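Local coordinates for protein IroE-like serine hydrolase (Shewanella oneidensis, PDB 3GFF) that probably hydrolyses ester bonds, as an IroE-like serine hydrolase with the alpha/beta-hydrolase fold, at residues E41-V46 / Q132-G137; G137-V142 / R159-A164; L149-A154 / Y165-T170; Q194-M199 / S288-H293. All blocks are in the same frame, centred on the assembly; numbering follows the deposited sequence.

Contact 1: E41-V46 / Q132-G137; sequences EAYPVV and QLRTNG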
# COMPACT_ATOMS: atom_id res chain seq x y z
N GLU A 41 7.15 22.21 15.25
CA GLU A 41 7.95 21.06 14.83
C GLU A 41 8.36 21.16 13.34
O GLU A 41 7.58 21.61 12.50
CB GLU A 41 7.20 19.75 15.14
CG GLU A 41 7.90 18.51 14.71
CD GLU A 41 7.22 17.21 15.17
OE1 GLU A 41 6.22 17.24 15.89
OE2 GLU A 41 7.71 16.14 14.78
N ALA A 42 9.59 20.73 13.05
CA ALA A 42 10.15 20.74 11.71
C ALA A 42 10.16 19.28 11.30
O ALA A 42 10.49 18.44 12.10
CB ALA A 42 11.57 21.33 11.70
N TYR A 43 9.81 19.01 10.04
CA TYR A 43 9.68 17.65 9.49
C TYR A 43 10.67 17.34 8.35
O TYR A 43 11.18 18.24 7.70
CB TYR A 43 8.26 17.49 8.95
CG TYR A 43 7.22 17.70 10.03
CD1 TYR A 43 6.83 16.64 10.85
CD2 TYR A 43 6.68 18.95 10.26
CE1 TYR A 43 5.90 16.83 11.87
CE2 TYR A 43 5.73 19.16 11.27
CZ TYR A 43 5.36 18.10 12.07
OH TYR A 43 4.45 18.29 13.08
N PRO A 44 10.93 16.04 8.11
CA PRO A 44 11.69 15.70 6.92
C PRO A 44 10.84 15.92 5.69
O PRO A 44 9.62 16.06 5.77
CB PRO A 44 11.95 14.20 7.07
CG PRO A 44 11.21 13.75 8.28
CD PRO A 44 10.54 14.87 8.92
N VAL A 45 11.48 15.92 4.52
CA VAL A 45 10.75 16.14 3.29
C VAL A 45 11.01 14.96 2.38
O VAL A 45 12.16 14.62 2.09
CB VAL A 45 11.17 17.44 2.57
CG1 VAL A 45 10.25 17.70 1.30
CG2 VAL A 45 11.12 18.64 3.54
N VAL A 46 9.92 14.33 1.93
CA VAL A 46 10.02 13.19 1.01
C VAL A 46 9.59 13.71 -0.35
O VAL A 46 8.43 14.08 -0.59
CB VAL A 46 9.21 11.93 1.48
CG1 VAL A 46 9.29 10.83 0.46
CG2 VAL A 46 9.78 11.37 2.83
N GLN A 132 9.01 28.24 2.81
CA GLN A 132 7.58 28.22 3.10
C GLN A 132 7.21 27.26 4.25
O GLN A 132 6.28 27.53 5.03
CB GLN A 132 6.79 27.81 1.84
CG GLN A 132 6.90 28.85 0.73
CD GLN A 132 6.32 28.41 -0.62
OE1 GLN A 132 5.92 27.24 -0.81
NE2 GLN A 132 6.26 29.37 -1.57
N LEU A 133 7.92 26.14 4.35
CA LEU A 133 7.60 25.17 5.39
C LEU A 133 8.75 24.91 6.38
O LEU A 133 9.92 25.20 6.12
CB LEU A 133 7.19 23.85 4.73
CG LEU A 133 6.12 23.85 3.62
CD1 LEU A 133 6.15 22.48 2.92
CD2 LEU A 133 4.72 24.17 4.10
N ARG A 134 8.38 24.34 7.53
CA ARG A 134 9.34 23.99 8.57
C ARG A 134 9.91 22.60 8.30
O ARG A 134 9.28 21.57 8.62
CB ARG A 134 8.68 24.05 9.94
CG ARG A 134 8.15 25.46 10.31
CD ARG A 134 7.65 25.49 11.78
NE ARG A 134 6.84 24.32 12.07
CZ ARG A 134 5.53 24.20 11.87
NH1 ARG A 134 4.80 25.22 11.46
NH2 ARG A 134 4.93 23.06 12.14
N THR A 135 11.09 22.60 7.67
CA THR A 135 11.79 21.39 7.29
C THR A 135 12.97 21.18 8.24
O THR A 135 13.59 22.14 8.69
CB THR A 135 12.27 21.47 5.85
OG1 THR A 135 13.30 22.48 5.73
CG2 THR A 135 11.08 21.82 4.94
N ASN A 136 13.31 19.92 8.49
CA ASN A 136 14.34 19.58 9.50
C ASN A 136 15.72 19.14 9.03
O ASN A 136 16.52 18.68 9.85
CB ASN A 136 13.78 18.54 10.48
CG ASN A 136 13.71 17.14 9.89
OD1 ASN A 136 14.26 16.86 8.83
ND2 ASN A 136 13.07 16.22 10.64
N GLY A 137 16.00 19.25 7.73
CA GLY A 137 17.32 18.90 7.21
C GLY A 137 17.44 17.50 6.66
O GLY A 137 18.43 17.16 6.05
O HOH W 1 12.90 17.85 13.65
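R134 reaches across to the backbone of E41 and grips one carbonyl oxygen with two nitrogens. Its chain leaves with CG beside the backbone N (chi1 -61°) and bends at chi3, bringing the guanidinium edge-on to the carbonyl: NE lies 2.8 Å from E41 O and NH2 3.0 Å from the same E41 O, with that oxygen close to the guanidinium plane. NH2 also bonds to Y36 O, so the group is held against turning. It lies alongside the Y43 ring, which points the same way and receives E41 CG over one face; Y43 OH goes on to Q300, and the E41 carboxylate to S298 and Q300.

Next to this clamp the backbones pair: Y43 N donates to R134 O at 3.0 Å and N136 N to Y43 O at 2.8 Å, flanking T135. N136 CG sits between its backbone N and carbonyl carbon (chi1 75°), which lays the amide against the Y43-P44 peptide, ND2 3.3 Å from P44 CD. The amide oxygen also accepts from I138 N, an Asx turn that suits an asparagine just before the corner at G137. The threonine methyl of T135, CG2, presses on V45 CG2 at a tight 3.5 Å. The backbone bonds make a short parallel beta bridge of Y43 with T135, just ahead of the pairing of strands 43-48 and 138-144 in the central sheet of the alpha/beta-hydrolase fold.

Contact 2: G137-V142 / R159-A164; sequences GINVLV and RPLFSA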
# COMPACT_ATOMS: atom_id res chain seq x y z
N GLY A 137 16.00 19.25 7.73
CA GLY A 137 17.32 18.90 7.21
C GLY A 137 17.44 17.50 6.66
O GLY A 137 18.43 17.16 6.05
N ILE A 138 16.43 16.67 6.89
CA ILE A 138 16.41 15.31 6.36
C ILE A 138 15.55 15.29 5.08
O ILE A 138 14.33 15.50 5.14
CB ILE A 138 15.88 14.31 7.42
CG1 ILE A 138 16.76 14.37 8.68
CG2 ILE A 138 15.88 12.90 6.87
CD1 ILE A 138 18.24 14.12 8.42
N ASN A 139 16.21 15.08 3.94
CA ASN A 139 15.52 15.05 2.65
C ASN A 139 15.71 13.70 1.98
O ASN A 139 16.85 13.22 1.86
CB ASN A 139 16.07 16.14 1.73
CG ASN A 139 15.96 17.51 2.33
OD1 ASN A 139 14.86 17.99 2.59
ND2 ASN A 139 17.10 18.14 2.57
N VAL A 140 14.60 13.14 1.50
CA VAL A 140 14.55 11.83 0.87
C VAL A 140 14.04 11.97 -0.57
O VAL A 140 13.12 12.71 -0.80
CB VAL A 140 13.60 10.86 1.68
CG1 VAL A 140 13.44 9.48 0.99
CG2 VAL A 140 14.10 10.71 3.12
N LEU A 141 14.67 11.28 -1.52
CA LEU A 141 14.23 11.28 -2.92
C LEU A 141 13.75 9.88 -3.25
O LEU A 141 14.48 8.89 -2.98
CB LEU A 141 15.35 11.72 -3.89
CG LEU A 141 15.03 11.81 -5.41
CD1 LEU A 141 13.91 12.81 -5.70
CD2 LEU A 141 16.29 12.19 -6.20
N VAL A 142 12.52 9.81 -3.79
CA VAL A 142 11.89 8.55 -4.22
C VAL A 142 11.70 8.58 -5.77
O VAL A 142 10.95 9.40 -6.30
CB VAL A 142 10.53 8.28 -3.50
CG1 VAL A 142 9.90 6.95 -3.95
CG2 VAL A 142 10.68 8.32 -1.97
N ARG A 159 25.10 15.08 -4.76
CA ARG A 159 24.22 16.22 -4.49
C ARG A 159 24.01 16.28 -2.99
O ARG A 159 23.61 15.29 -2.40
CB ARG A 159 22.86 16.11 -5.21
CG ARG A 159 22.96 15.95 -6.71
CD ARG A 159 23.97 16.94 -7.32
NE ARG A 159 23.81 17.04 -8.76
CZ ARG A 159 23.06 17.96 -9.39
NH1 ARG A 159 22.38 18.88 -8.72
NH2 ARG A 159 23.02 17.97 -10.72
N PRO A 160 24.33 17.44 -2.38
CA PRO A 160 24.25 17.60 -0.91
C PRO A 160 22.87 17.67 -0.25
O PRO A 160 22.77 17.42 0.94
CB PRO A 160 25.09 18.87 -0.66
CG PRO A 160 25.02 19.63 -1.91
CD PRO A 160 24.89 18.65 -3.03
N LEU A 161 21.82 17.99 -1.02
CA LEU A 161 20.47 18.13 -0.52
C LEU A 161 19.87 16.86 0.12
O LEU A 161 19.20 16.93 1.17
CB LEU A 161 19.53 18.53 -1.67
CG LEU A 161 18.04 18.69 -1.37
CD1 LEU A 161 17.81 19.85 -0.36
CD2 LEU A 161 17.18 18.93 -2.63
N PHE A 162 20.09 15.71 -0.54
CA PHE A 162 19.45 14.47 -0.14
C PHE A 162 20.37 13.55 0.67
O PHE A 162 21.51 13.39 0.32
CB PHE A 162 18.98 13.65 -1.37
CG PHE A 162 18.02 14.37 -2.28
CD1 PHE A 162 16.72 14.57 -1.91
CD2 PHE A 162 18.42 14.78 -3.54
CE1 PHE A 162 15.81 15.22 -2.77
CE2 PHE A 162 17.52 15.43 -4.41
CZ PHE A 162 16.22 15.64 -4.01
N SER A 163 19.85 12.95 1.75
CA SER A 163 20.62 11.96 2.54
C SER A 163 20.21 10.52 2.24
O SER A 163 20.96 9.57 2.53
CB SER A 163 20.49 12.21 4.05
OG SER A 163 19.12 12.33 4.42
N ALA A 164 19.04 10.36 1.66
CA ALA A 164 18.46 9.03 1.41
C ALA A 164 17.77 8.98 0.09
O ALA A 164 17.06 9.93 -0.30
CB ALA A 164 17.42 8.64 2.54
O HOH W 2 19.04 15.12 4.07
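The carboxamide of N139 donates from ND2 to L161 O over 2.8 Å, with the acceptor near the amide plane; asparagine suits the place because its short arm ends in an N-H that can hold the loop carbonyl. Two backbone bonds follow, S163 N to N139 O at 3.0 Å and L141 N to A164 O at 3.0 Å. A water accepts from the backbone N of N139 at 2.8 Å and lies the same distance from S163 OG, bridging the start of the pairing.

V140 and A164 make the parallel bridge itself, where the loop after helix 146-156 becomes strand 164-168 and the chain returns to the sheet in a beta-alpha-beta crossover. Their side chains share one face, V140 CG2 against A164 CB, and L262 of helix 250-263 covers both.

L141 and F162 pack on the other face. With CG anti to the backbone N (chi1 -178°), the leucine lies across the ring: L141 CB stands 3.8 Å from the centroid of the F162 ring, a CH-pi contact, while CD1 and CD2 reach CZ and CE2. L161 CD2 covers the opposite face of the ring, so the phenylalanine is sandwiched between two leucines.

Contact 3: L149-A154 / Y165-T170; sequences LVAMEA and YLALDT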
# COMPACT_ATOMS: atom_id res chain seq x y z
N LEU A 149 16.63 6.63 -12.03
CA LEU A 149 17.89 7.09 -12.62
C LEU A 149 18.26 8.44 -12.06
O LEU A 149 19.44 8.75 -12.01
CB LEU A 149 17.81 7.19 -14.15
CG LEU A 149 17.73 5.89 -14.93
CD1 LEU A 149 17.34 6.16 -16.37
CD2 LEU A 149 19.08 5.16 -14.81
N VAL A 150 17.26 9.25 -11.68
CA VAL A 150 17.48 10.56 -11.06
C VAL A 150 18.12 10.34 -9.68
O VAL A 150 19.09 11.03 -9.31
CB VAL A 150 16.19 11.36 -10.92
CG1 VAL A 150 16.46 12.65 -10.14
CG2 VAL A 150 15.55 11.63 -12.28
N ALA A 151 17.56 9.40 -8.92
CA ALA A 151 18.12 8.99 -7.62
C ALA A 151 19.57 8.57 -7.81
O ALA A 151 20.44 9.06 -7.11
CB ALA A 151 17.31 7.85 -6.99
N MSE A 152 19.84 7.70 -8.79
CA MSE A 152 21.22 7.22 -9.02
C MSE A 152 22.18 8.34 -9.33
O MSE A 152 23.29 8.35 -8.83
CB MSE A 152 21.27 6.19 -10.17
CG MSE A 152 20.56 4.85 -9.88
SE MSE A 152 21.03 4.07 -8.13
CE MSE A 152 20.21 2.37 -8.23
N GLU A 153 21.75 9.27 -10.19
CA GLU A 153 22.58 10.41 -10.60
C GLU A 153 22.83 11.40 -9.43
O GLU A 153 23.92 11.92 -9.24
CB GLU A 153 21.95 11.07 -11.82
CG GLU A 153 22.79 12.12 -12.50
CD GLU A 153 24.08 11.59 -13.10
OE1 GLU A 153 24.36 10.35 -13.03
OE2 GLU A 153 24.83 12.41 -13.61
N ALA A 154 21.81 11.63 -8.61
CA ALA A 154 21.94 12.46 -7.42
C ALA A 154 23.03 11.85 -6.54
O ALA A 154 23.95 12.55 -6.13
CB ALA A 154 20.59 12.54 -6.67
N TYR A 165 17.90 7.83 -0.55
CA TYR A 165 17.29 7.58 -1.84
C TYR A 165 16.57 6.23 -1.88
O TYR A 165 17.05 5.22 -1.36
CB TYR A 165 18.37 7.57 -2.93
CG TYR A 165 19.19 8.84 -3.05
CD1 TYR A 165 18.74 9.89 -3.83
CD2 TYR A 165 20.42 8.98 -2.42
CE1 TYR A 165 19.47 11.05 -3.96
CE2 TYR A 165 21.18 10.15 -2.58
CZ TYR A 165 20.67 11.18 -3.35
OH TYR A 165 21.33 12.37 -3.55
N LEU A 166 15.42 6.26 -2.54
CA LEU A 166 14.62 5.10 -2.82
C LEU A 166 14.61 4.99 -4.32
O LEU A 166 14.05 5.87 -4.99
CB LEU A 166 13.19 5.21 -2.26
CG LEU A 166 13.03 4.61 -0.86
CD1 LEU A 166 13.72 5.46 0.18
CD2 LEU A 166 11.55 4.37 -0.52
N ALA A 167 15.24 3.93 -4.83
CA ALA A 167 15.32 3.66 -6.28
C ALA A 167 14.47 2.42 -6.57
O ALA A 167 14.85 1.32 -6.25
CB ALA A 167 16.76 3.46 -6.71
N LEU A 168 13.28 2.63 -7.12
CA LEU A 168 12.28 1.58 -7.32
C LEU A 168 12.24 1.10 -8.78
O LEU A 168 11.70 1.74 -9.67
CB LEU A 168 10.91 2.09 -6.85
CG LEU A 168 10.89 2.76 -5.45
CD1 LEU A 168 9.48 3.33 -5.06
CD2 LEU A 168 11.45 1.80 -4.41
N ASP A 169 12.85 -0.05 -8.98
CA ASP A 169 13.00 -0.73 -10.26
C ASP A 169 13.61 0.20 -11.28
O ASP A 169 13.08 0.42 -12.35
CB ASP A 169 11.69 -1.30 -10.74
CG ASP A 169 11.87 -2.62 -11.44
OD1 ASP A 169 12.75 -3.39 -10.99
OD2 ASP A 169 11.14 -2.90 -12.40
N THR A 170 14.76 0.73 -10.92
CA THR A 170 15.51 1.70 -11.75
C THR A 170 15.72 1.20 -13.18
O THR A 170 16.10 0.03 -13.38
CB THR A 170 16.88 1.95 -11.12
OG1 THR A 170 16.68 2.36 -9.76
CG2 THR A 170 17.70 3.03 -11.89
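Just before T170, whose methyl packs on L149, the carboxylate oxygen D169 OD2 is hydrogen-bonded to two histidines, H247 ND1 and H216 NE2, while OD1 bonds to A202 N. With S145 and H247, D169 fits the pattern of a Ser-His-Asp triad, so it is probably the acid of the active site. The contact with helix 149-154 that follows is made almost wholly of van der Waals packing.

T170 CG2 stands anti to the backbone N, which carries it to the helix, 3.9 Å from L149 CD2 and 3.8 Å from L149 N. Selenomethionine M152 starts away from the strand, but a bend at chi2 (-48°) swings its terminal methyl back, so that M152 CE lies 3.9 Å from A167 CB and reaches T170 OG1 as well.

The helix runs roughly antiparallel to strand 165-168, at 141° with the axes 7.8 Å apart, as expected in a beta-alpha-beta unit; here it is the helix after the probable nucleophile elbow that packs on the sheet. Alanines suit such close packing: A151 CB meets A167 CB and Y165 CD1.

Y165 extends beneath the helix. A151 O lies over one ring face, 3.8 Å from Y165 CD1, and A154 CB presses in obliquely, 3.3 Å from Y165 CE1 and 3.2 Å from Y165 OH. Cutting Y165 back to an alanine would remove the ring and is likely to open a gap under A154 in the last turn of the helix. L141 of the neighbouring strand also touches the ring, while L197 packs against the base of the side chain.

Contact 4: Q194-M199 / S288-H293; sequences QKQLFM and SERFGH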
# COMPACT_ATOMS: atom_id res chain seq x y z
N GLN A 194 27.87 9.71 4.27
CA GLN A 194 26.76 9.20 5.09
C GLN A 194 25.46 9.22 4.31
O GLN A 194 24.50 9.96 4.63
CB GLN A 194 26.63 9.97 6.41
CG GLN A 194 27.83 9.90 7.32
CD GLN A 194 28.36 8.47 7.53
OE1 GLN A 194 29.46 8.15 7.07
NE2 GLN A 194 27.59 7.64 8.20
N LYS A 195 25.45 8.41 3.27
CA LYS A 195 24.32 8.30 2.39
C LYS A 195 23.61 6.99 2.64
O LYS A 195 24.13 6.09 3.32
CB LYS A 195 24.78 8.42 0.94
CG LYS A 195 25.55 9.71 0.65
CD LYS A 195 24.65 10.92 0.71
CE LYS A 195 25.37 12.20 0.41
NZ LYS A 195 24.43 13.34 0.32
N GLN A 196 22.38 6.93 2.14
CA GLN A 196 21.50 5.75 2.18
C GLN A 196 20.82 5.52 0.84
O GLN A 196 20.38 6.46 0.20
CB GLN A 196 20.46 5.87 3.31
CG GLN A 196 21.08 5.59 4.72
CD GLN A 196 20.10 5.84 5.87
OE1 GLN A 196 19.99 6.95 6.36
NE2 GLN A 196 19.45 4.81 6.34
N LEU A 197 20.79 4.26 0.42
CA LEU A 197 20.18 3.83 -0.82
C LEU A 197 19.38 2.55 -0.55
O LEU A 197 19.88 1.62 0.10
CB LEU A 197 21.23 3.53 -1.90
CG LEU A 197 20.66 2.89 -3.18
CD1 LEU A 197 19.76 3.85 -3.99
CD2 LEU A 197 21.79 2.37 -4.04
N PHE A 198 18.14 2.53 -1.01
CA PHE A 198 17.30 1.32 -0.98
C PHE A 198 16.93 1.05 -2.40
O PHE A 198 16.49 1.97 -3.11
CB PHE A 198 16.03 1.54 -0.14
CG PHE A 198 15.00 0.42 -0.27
CD1 PHE A 198 15.06 -0.71 0.53
CD2 PHE A 198 13.96 0.54 -1.19
CE1 PHE A 198 14.13 -1.72 0.42
CE2 PHE A 198 13.02 -0.46 -1.30
CZ PHE A 198 13.11 -1.60 -0.50
N MSE A 199 17.14 -0.18 -2.86
CA MSE A 199 16.69 -0.58 -4.20
C MSE A 199 15.56 -1.61 -4.13
O MSE A 199 15.66 -2.63 -3.42
CB MSE A 199 17.83 -1.20 -5.02
CG MSE A 199 18.90 -0.23 -5.43
SE MSE A 199 20.39 -1.09 -6.29
CE MSE A 199 19.44 -1.91 -7.82
N SER A 288 21.64 10.06 13.83
CA SER A 288 22.33 11.26 13.37
C SER A 288 23.62 10.95 12.59
O SER A 288 23.90 11.59 11.56
CB SER A 288 22.63 12.19 14.54
OG SER A 288 21.41 12.71 15.05
N GLU A 289 24.39 9.99 13.08
CA GLU A 289 25.62 9.63 12.44
C GLU A 289 25.32 8.94 11.09
O GLU A 289 26.07 9.14 10.12
CB GLU A 289 26.50 8.81 13.41
CG GLU A 289 26.85 9.64 14.68
CD GLU A 289 27.89 9.01 15.64
OE1 GLU A 289 27.93 7.75 15.78
OE2 GLU A 289 28.64 9.81 16.30
N ARG A 290 24.22 8.19 11.03
CA ARG A 290 23.81 7.45 9.83
C ARG A 290 23.34 8.42 8.72
O ARG A 290 23.74 8.30 7.55
CB ARG A 290 22.69 6.44 10.17
CG ARG A 290 22.27 5.48 9.03
CD ARG A 290 21.04 4.66 9.37
NE ARG A 290 21.26 3.81 10.53
CZ ARG A 290 20.32 3.13 11.21
NH1 ARG A 290 19.03 3.16 10.86
NH2 ARG A 290 20.68 2.41 12.26
N PHE A 291 22.52 9.40 9.10
CA PHE A 291 22.03 10.41 8.14
C PHE A 291 23.06 11.53 7.87
O PHE A 291 22.84 12.37 7.00
CB PHE A 291 20.68 11.00 8.60
CG PHE A 291 19.49 10.06 8.39
CD1 PHE A 291 19.21 9.05 9.29
CD2 PHE A 291 18.62 10.24 7.31
CE1 PHE A 291 18.12 8.22 9.12
CE2 PHE A 291 17.54 9.40 7.11
CZ PHE A 291 17.27 8.40 8.02
N GLY A 292 24.18 11.54 8.58
CA GLY A 292 25.17 12.61 8.40
C GLY A 292 24.61 13.99 8.75
O GLY A 292 25.19 15.00 8.40
N HIS A 293 23.50 14.02 9.48
CA HIS A 293 22.85 15.26 9.92
C HIS A 293 22.11 14.97 11.22
O HIS A 293 21.69 13.85 11.45
CB HIS A 293 21.83 15.75 8.89
CG HIS A 293 22.41 16.14 7.57
ND1 HIS A 293 23.28 17.21 7.42
CD2 HIS A 293 22.21 15.65 6.32
CE1 HIS A 293 23.60 17.34 6.14
NE2 HIS A 293 22.96 16.41 5.46
O HOH W 3 24.53 12.85 4.82
O HOH W 4 24.87 6.12 5.86
O HOH W 5 17.74 4.53 8.26
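Q194 leans on the end of helix 277-291 from CB to NE2. Its CB rests 3.6 Å from G292 CA and 3.5 Å from R290 O; CG passes 3.4 Å from E289 O and CD 3.5 Å from the same oxygen, and the bend at chi2 (-48°) turns the amide so that NE2 donates to E289 O at 2.9 Å (135° at the hydrogen). With a leucine here, with no terminal N-H, E289 O would probably lose its side-chain donor and keep a weaker hold from G292 N.

The helix end is a Schellman motif, with weak bonds from H293 N to S288 O and G292 N to E289 O. G292 takes positive phi, and any CB on it would collide with Q194 CB, so glycine fits twice over.

Q196 reaches up from strand 195-201 with an extended chain. Its OE1 sits 3.3 Å above the F291 ring plane, over the centre, the amide standing steeply to the ring. Q196 NE2 lies 3.4 Å from R290 CD and donates to a water that also takes R290 NH1, whose salt-bridge partner is D265. One water lies within hydrogen-bonding distance of Q194 O and F291 O; another bridges K195 O and R290 O.

Overall arrangement
Contacts 2 and 3 are buried and belong to one beta-alpha-beta unit, strand 138-144, helix 146-156 and strand 164-168; their segments alternate along the chain. Contact 2, though buried, is nearly as polar as contact 1, mixing strand pairing and a side-chain amide bond with ring packing, whereas contact 3 is the apolar one, helix-on-sheet packing beside the probable catalytic acid. Contacts 1 and 4 are partly buried and join more distant pieces of chain: contact 1 through backbone bonds and an arginine clamp, contact 4 mainly through waters and one direct hydrogen bond. All reach the same sheet. Contact 1 passes into contact 2 through G137 and V45, and contact 4 joins contact 2 where K195 NZ meets F162 O.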